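Local coordinates for protein salmonella typhimurium DB7155 bacteriophage DET7 tailspike (Bacteriophage, PDB 2V5I) that probably recognises and hydrolyses the O-antigen polysaccharide of Salmonella as the trimeric, beta-helical tailspike by which the phage binds its host, at residues A[215-220]-A[228-233]; A[243-248]-A[256-261]. All coordinates share one frame; numbering follows the deposited sequence. Where two conformers were deposited one is given.

Contact 1 of 2, residues A[215-220]-A[228-233]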
ATOM      1  N   ASN A 215      14.509  19.715   3.921  1.00  8.79           N
ATOM      2  CA  ASN A 215      15.185  19.405   2.655  1.00  8.43           C
ATOM      3  C   ASN A 215      14.658  18.082   2.100  1.00  7.45           C
ATOM      4  O   ASN A 215      14.626  17.067   2.827  1.00  9.16           O
ATOM      5  CB  ASN A 215      16.716  19.253   2.897  1.00  7.08           C
ATOM      6  CG  ASN A 215      17.381  20.572   3.318  1.00  8.36           C
ATOM      7  OD1 ASN A 215      16.977  21.645   2.868  1.00  9.02           O
ATOM      8  ND2 ASN A 215      18.381  20.493   4.182  1.00 10.96           N
ATOM      9  N   TYR A 216      14.239  18.125   0.826  1.00  7.31           N
ATOM     10  CA  TYR A 216      13.607  16.976   0.197  1.00  6.38           C
ATOM     11  C   TYR A 216      14.072  16.716  -1.201  1.00  8.56           C
ATOM     12  O   TYR A 216      14.479  17.645  -1.918  1.00  9.20           O
ATOM     13  CB  TYR A 216      12.100  17.220  -0.001  1.00  8.28           C
ATOM     14  CG  TYR A 216      11.208  17.279   1.190  1.00  9.42           C
ATOM     15  CD1 TYR A 216      11.049  18.466   1.866  1.00  8.94           C
ATOM     16  CD2 TYR A 216      10.559  16.156   1.621  1.00 10.48           C
ATOM     17  CE1 TYR A 216      10.165  18.551   3.000  1.00  9.99           C
ATOM     18  CE2 TYR A 216       9.685  16.217   2.772  1.00  9.09           C
ATOM     19  CZ  TYR A 216       9.529  17.435   3.415  1.00 10.99           C
ATOM     20  OH  TYR A 216       8.653  17.485   4.515  1.00 12.49           O
ATOM     21  N   VAL A 217      13.874  15.449  -1.621  1.00  8.38           N
ATOM     22  CA  VAL A 217      13.891  15.008  -3.018  1.00  8.91           C
ATOM     23  C   VAL A 217      12.494  14.436  -3.247  1.00  7.24           C
ATOM     24  O   VAL A 217      12.024  13.597  -2.473  1.00  7.96           O
ATOM     25  CB  VAL A 217      15.007  13.976  -3.345  1.00  9.30           C
ATOM     26  CG1 VAL A 217      15.019  13.734  -4.821  1.00  9.33           C
ATOM     27  CG2 VAL A 217      16.383  14.516  -2.825  1.00 11.22           C
ATOM     28  N   ILE A 218      11.766  15.055  -4.197  1.00  8.05           N
ATOM     29  CA  ILE A 218      10.364  14.713  -4.488  1.00  8.88           C
ATOM     30  C   ILE A 218      10.229  14.339  -5.981  1.00  7.93           C
ATOM     31  O   ILE A 218      10.524  15.162  -6.846  1.00  8.03           O
ATOM     32  CB  ILE A 218       9.373  15.757  -4.068  0.60 11.17           C
ATOM     33  CG1 ILE A 218       9.572  16.110  -2.589  0.60 10.21           C
ATOM     34  CG2 ILE A 218       7.948  15.225  -4.224  0.60 11.41           C
ATOM     35  CD1 ILE A 218       8.724  17.360  -2.180  0.60  8.45           C
ATOM     36  N   GLY A 219       9.802  13.134  -6.254  1.00  9.70           N
ATOM     37  CA  GLY A 219       9.603  12.676  -7.600  1.00  9.16           C
ATOM     38  C   GLY A 219      10.885  12.427  -8.387  1.00  9.06           C
ATOM     39  O   GLY A 219      11.990  12.655  -7.890  1.00 10.04           O
ATOM     40  N   GLY A 220      10.710  11.881  -9.564  1.00  8.46           N
ATOM     41  CA  GLY A 220      11.818  11.765 -10.499  1.00  7.72           C
ATOM     42  C   GLY A 220      12.734  10.580 -10.194  1.00  7.84           C
ATOM     43  O   GLY A 220      12.345   9.666  -9.483  1.00  8.70           O
ATOM     44  N   SER A 228      25.744   7.013  -3.331  1.00 11.16           N
ATOM     45  CA  SER A 228      24.318   6.812  -3.132  1.00  9.59           C
ATOM     46  C   SER A 228      23.492   7.803  -3.932  1.00  9.40           C
ATOM     47  O   SER A 228      23.973   8.896  -4.259  1.00 10.27           O
ATOM     48  CB  SER A 228      23.986   6.806  -1.643  1.00 11.29           C
ATOM     49  OG  SER A 228      24.609   5.701  -1.010  1.00 10.22           O
ATOM     50  N   GLY A 229      22.283   7.393  -4.295  1.00  7.83           N
ATOM     51  CA  GLY A 229      21.431   8.229  -5.105  1.00  7.42           C
ATOM     52  C   GLY A 229      21.095   9.536  -4.429  1.00  7.65           C
ATOM     53  O   GLY A 229      21.228  10.626  -4.964  1.00  8.90           O
ATOM     54  N   VAL A 230      20.500   9.393  -3.235  1.00  7.96           N
ATOM     55  CA  VAL A 230      20.183  10.521  -2.371  1.00  8.31           C
ATOM     56  C   VAL A 230      20.796  10.285  -1.006  1.00  7.80           C
ATOM     57  O   VAL A 230      20.681   9.205  -0.448  1.00 10.14           O
ATOM     58  CB  VAL A 230      18.620  10.714  -2.165  1.00  8.94           C
ATOM     59  CG1 VAL A 230      18.315  11.931  -1.280  1.00  9.64           C
ATOM     60  CG2 VAL A 230      17.900  10.839  -3.486  1.00 11.08           C
ATOM     61  N   GLN A 231      21.467  11.290  -0.462  1.00  8.06           N
ATOM     62  CA  GLN A 231      22.032  11.141   0.862  1.00  9.70           C
ATOM     63  C   GLN A 231      21.904  12.382   1.722  1.00  8.64           C
ATOM     64  O   GLN A 231      21.895  13.480   1.215  1.00  8.24           O
ATOM     65  CB  GLN A 231      23.496  10.734   0.794  1.00 11.32           C
ATOM     66  CG  GLN A 231      24.386  11.708   0.191  1.00 14.55           C
ATOM     67  CD  GLN A 231      25.784  11.087  -0.226  1.00 24.34           C
ATOM     68  OE1 GLN A 231      26.063   9.904  -0.005  1.00 28.05           O
ATOM     69  NE2 GLN A 231      26.643  11.910  -0.793  1.00 14.42           N
ATOM     70  N   PHE A 232      21.721  12.144   3.043  1.00  7.61           N
ATOM     71  CA  PHE A 232      21.607  13.230   4.037  1.00  6.61           C
ATOM     72  C   PHE A 232      22.704  13.126   5.065  1.00  6.82           C
ATOM     73  O   PHE A 232      23.030  12.019   5.478  1.00  7.60           O
ATOM     74  CB  PHE A 232      20.228  13.064   4.778  1.00  7.65           C
ATOM     75  CG  PHE A 232      19.052  13.287   3.893  1.00  5.47           C
ATOM     76  CD1 PHE A 232      18.545  12.223   3.136  1.00  8.88           C
ATOM     77  CD2 PHE A 232      18.481  14.506   3.797  1.00  8.72           C
ATOM     78  CE1 PHE A 232      17.475  12.418   2.292  1.00  9.47           C
ATOM     79  CE2 PHE A 232      17.357  14.718   2.921  1.00  6.96           C
ATOM     80  CZ  PHE A 232      16.887  13.616   2.211  1.00  9.02           C
ATOM     81  N   LEU A 233      23.193  14.296   5.510  1.00  7.48           N
ATOM     82  CA  LEU A 233      24.183  14.407   6.604  1.00  8.59           C
ATOM     83  C   LEU A 233      23.695  15.465   7.597  1.00  8.38           C
ATOM     84  O   LEU A 233      23.462  16.602   7.233  1.00  8.86           O
ATOM     85  CB  LEU A 233      25.593  14.800   6.100  1.00  9.13           C
ATOM     86  CG  LEU A 233      26.291  13.843   5.165  1.00 11.82           C
ATOM     87  CD1 LEU A 233      25.897  14.068   3.738  1.00 13.44           C
ATOM     88  CD2 LEU A 233      27.790  14.030   5.305  1.00 11.57           C
TER
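Where V217 meets V230, the strands 216-218 and 230-233 face each other across the inside of the coil; the touching parts, 215-217 and 230-232, run nearly opposite ways, 165° apart, and lie too far from each other to pair, with 7.8 Å from the CA of V217 to the CA of V230. Their side chains fill the gap. The two valines reach toward each other tip to tip, and the closest approach is 3.6 Å from CG2 of V217 to CG1 of V230. Different branches do the touching: in V217 it is the methyl beside the backbone N, whereas in V230 the methyl anti to the backbone N (chi1 -179°) comes nearest and CG2 lies a little farther off, at 4.0 Å from the same V217 CG2. One level along the strands the partners change in kind. F232 sets its CB toward 215-220, and CE2 of its ring comes to 3.6 Å from the carbonyl O of N215, which lies at the ring edge, near its plane; a polar backbone atom thus meets the slightly positive rim of an aromatic ring. The amide of N215 is held elsewhere, its OD1 accepting from the backbone N of C186 and its ND2 giving to C183 O and N235 OD1. I202 and F204 of strand 202-205, one coil earlier, also touch V217, while V245 touches both V230 and F232. Such packing of apolar side chains across the interior of a coil is characteristic of the right-handed parallel beta-helix, the fold of the P22 tailspike family.

Contact 2 of 2, residues A[243-248]-A[256-261]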
ATOM      1  N   GLY A 243      11.273  16.581   6.068  1.00  8.72           N
ATOM      2  CA  GLY A 243      12.482  16.326   5.263  1.00  7.51           C
ATOM      3  C   GLY A 243      12.442  14.901   4.730  1.00  8.92           C
ATOM      4  O   GLY A 243      11.705  14.077   5.247  1.00  9.90           O
ATOM      5  N   GLY A 244      13.273  14.606   3.733  1.00  7.42           N
ATOM      6  CA  GLY A 244      13.405  13.230   3.200  1.00  8.35           C
ATOM      7  C   GLY A 244      13.157  13.081   1.748  1.00  7.84           C
ATOM      8  O   GLY A 244      13.498  13.969   0.942  1.00  8.02           O
ATOM      9  N   VAL A 245      12.589  11.931   1.407  1.00  8.36           N
ATOM     10  CA  VAL A 245      12.419  11.439   0.023  1.00  9.93           C
ATOM     11  C   VAL A 245      10.983  10.969  -0.147  1.00  8.28           C
ATOM     12  O   VAL A 245      10.488  10.179   0.692  1.00  9.82           O
ATOM     13  CB  VAL A 245      13.398  10.266  -0.192  1.00 12.85           C
ATOM     14  CG1 VAL A 245      13.262   9.708  -1.565  1.00 15.09           C
ATOM     15  CG2 VAL A 245      14.834  10.743   0.061  1.00 14.45           C
ATOM     16  N   ILE A 246      10.272  11.523  -1.150  1.00  8.03           N
ATOM     17  CA  ILE A 246       8.896  11.098  -1.471  1.00  9.68           C
ATOM     18  C   ILE A 246       8.785  10.917  -2.985  1.00  8.25           C
ATOM     19  O   ILE A 246       9.031  11.835  -3.742  1.00  8.08           O
ATOM     20  CB  ILE A 246       7.854  12.155  -1.029  1.00 11.65           C
ATOM     21  CG1 ILE A 246       8.003  12.523   0.444  1.00 12.61           C
ATOM     22  CG2 ILE A 246       6.448  11.600  -1.207  1.00 11.64           C
ATOM     23  CD1 ILE A 246       7.253  13.812   0.812  1.00 15.78           C
ATOM     24  N   GLY A 247       8.421   9.721  -3.421  1.00  8.25           N
ATOM     25  CA  GLY A 247       8.171   9.504  -4.835  1.00  7.97           C
ATOM     26  C   GLY A 247       9.364   9.407  -5.767  1.00  7.33           C
ATOM     27  O   GLY A 247       9.230   9.670  -6.976  1.00 11.36           O
ATOM     28  N   VAL A 248      10.517   8.985  -5.240  1.00  6.91           N
ATOM     29  CA  VAL A 248      11.762   8.995  -6.047  1.00  7.39           C
ATOM     30  C   VAL A 248      12.182   7.568  -6.428  1.00  8.17           C
ATOM     31  O   VAL A 248      12.012   6.649  -5.647  1.00  9.00           O
ATOM     32  CB  VAL A 248      12.916   9.638  -5.222  1.00  7.70           C
ATOM     33  CG1 VAL A 248      14.178   9.782  -6.026  1.00  9.30           C
ATOM     34  CG2 VAL A 248      12.497  11.004  -4.681  1.00  9.04           C
ATOM     35  N   SER A 256      24.171   2.900  -2.415  1.00 10.28           N
ATOM     36  CA  SER A 256      22.806   2.603  -2.028  1.00  8.45           C
ATOM     37  C   SER A 256      21.858   3.573  -2.710  1.00  8.29           C
ATOM     38  O   SER A 256      22.225   4.701  -3.094  1.00  8.08           O
ATOM     39  CB  SER A 256      22.625   2.696  -0.536  1.00 11.15           C
ATOM     40  OG  SER A 256      23.407   1.659   0.108  1.00 10.58           O
ATOM     41  N   GLY A 257      20.601   3.168  -2.840  1.00  7.42           N
ATOM     42  CA  GLY A 257      19.625   4.080  -3.474  1.00  7.17           C
ATOM     43  C   GLY A 257      19.507   5.371  -2.645  1.00  7.68           C
ATOM     44  O   GLY A 257      19.576   6.473  -3.163  1.00  8.79           O
ATOM     45  N   PHE A 258      19.176   5.167  -1.374  1.00  7.64           N
ATOM     46  CA  PHE A 258      18.885   6.213  -0.459  1.00  6.69           C
ATOM     47  C   PHE A 258      19.582   5.950   0.874  1.00  6.97           C
ATOM     48  O   PHE A 258      19.493   4.852   1.393  1.00  9.09           O
ATOM     49  CB  PHE A 258      17.358   6.218  -0.205  1.00  8.42           C
ATOM     50  CG  PHE A 258      16.545   6.344  -1.478  1.00  7.71           C
ATOM     51  CD1 PHE A 258      16.338   7.555  -2.096  1.00  9.50           C
ATOM     52  CD2 PHE A 258      16.063   5.181  -2.143  1.00  8.29           C
ATOM     53  CE1 PHE A 258      15.629   7.655  -3.298  1.00  9.27           C
ATOM     54  CE2 PHE A 258      15.324   5.283  -3.360  1.00  9.32           C
ATOM     55  CZ  PHE A 258      15.152   6.494  -3.941  1.00  7.69           C
ATOM     56  N   LYS A 259      20.269   6.972   1.363  1.00  7.35           N
ATOM     57  CA  LYS A 259      21.190   6.783   2.514  1.00  7.93           C
ATOM     58  C   LYS A 259      21.113   7.905   3.532  1.00  9.00           C
ATOM     59  O   LYS A 259      21.226   9.074   3.166  1.00  8.47           O
ATOM     60  CB  LYS A 259      22.615   6.651   1.985  1.00 11.26           C
ATOM     61  CG  LYS A 259      23.752   6.469   3.030  1.00 11.01           C
ATOM     62  CD  LYS A 259      25.104   6.691   2.386  1.00 20.32           C
ATOM     63  CE  LYS A 259      26.238   6.532   3.352  1.00 27.65           C
ATOM     64  NZ  LYS A 259      27.533   6.605   2.560  1.00 28.47           N
ATOM     65  N   THR A 260      20.933   7.500   4.795  1.00  7.74           N
ATOM     66  CA  THR A 260      21.213   8.383   5.912  1.00  7.01           C
ATOM     67  C   THR A 260      22.632   8.086   6.418  1.00  8.34           C
ATOM     68  O   THR A 260      22.917   6.968   6.832  1.00  9.62           O
ATOM     69  CB  THR A 260      20.169   8.146   7.058  1.00  9.03           C
ATOM     70  OG1 THR A 260      20.105   6.787   7.428  1.00 10.32           O
ATOM     71  CG2 THR A 260      18.783   8.562   6.611  1.00 10.68           C
ATOM     72  N   TYR A 261      23.492   9.108   6.383  1.00  8.85           N
ATOM     73  CA  TYR A 261      24.895   8.827   6.761  1.00 11.53           C
ATOM     74  C   TYR A 261      25.000   8.331   8.158  1.00 12.46           C
ATOM     75  O   TYR A 261      24.220   8.740   9.063  1.00 10.33           O
ATOM     76  CB  TYR A 261      25.772  10.090   6.678  1.00 10.99           C
ATOM     77  CG  TYR A 261      26.685  10.116   5.520  1.00 15.89           C
ATOM     78  CD1 TYR A 261      26.180  10.398   4.273  1.00 24.81           C
ATOM     79  CD2 TYR A 261      28.028   9.914   5.675  1.00 22.18           C
ATOM     80  CE1 TYR A 261      26.992  10.467   3.183  1.00 31.71           C
ATOM     81  CE2 TYR A 261      28.886   9.972   4.568  1.00 25.72           C
ATOM     82  CZ  TYR A 261      28.350  10.248   3.339  1.00 28.21           C
ATOM     83  OH  TYR A 261      29.132  10.329   2.197  1.00 39.34           O
TER
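A single aromatic ring, that of F258, carries this contact by reaching toward V245 on strand 244-246 and V248 just past the bend at G247. CG1 of V245 lies 3.6 Å from CE1 of F258, coming at the ring obliquely, and its CG2 stands farther back, 4.1 Å from CD1. V248 meets the same end of the ring: its CG1 sits in the ring plane at the edge, 3.8 Å from CE1, while its carbonyl O approaches CZ to 3.6 Å on an oblique path. F258 CG lies beside the backbone N (chi1 -56°) and anti to the carbonyl carbon, which swings the ring toward V248. Both valines keep CG1 anti to the backbone N, and in both it is this branch that makes the closest side-chain approach to the phenylalanine.

Behind this first shell, the backbone places the valines. Between them the chain passes through G247, whose positive phi of 75° suits glycine, and after this bend V248 again directs its CB inward; the backbone N of V248 is a partner of S280 OG in the following coil. V245 is fixed by backbone hydrogen bonds to Q276 and R278 of that coil, and V217 touches V248 from the coil before. F258 in turn stacks on the ring of F290, one strand farther along the same wall. Apart from the V248 carbonyl, everything that meets the ring across this buried interface is aliphatic, which implies cohesion by dispersion and exclusion of water, with little directional bonding between the two segments.

How the contacts relate
Contacts 1 and 2 lie in series along the chain, the first closing before the second opens, yet their centres are only about 5 Å apart: they are cross-sections of successive coils. Strand 216-218 pairs in parallel with 244-246 on one wall, and 230-233 with 258-260 on the other. Probable backbone hydrogen bonds from the N of K259 to the O of V230 (2.9 Å) and from the N of G219 to the O of I246 (2.9 Å) tie the levels together. Bonding thus runs along the helix axis, while side-chain packing spans its interior, a division of labour that builds the long body of each tailspike subunit.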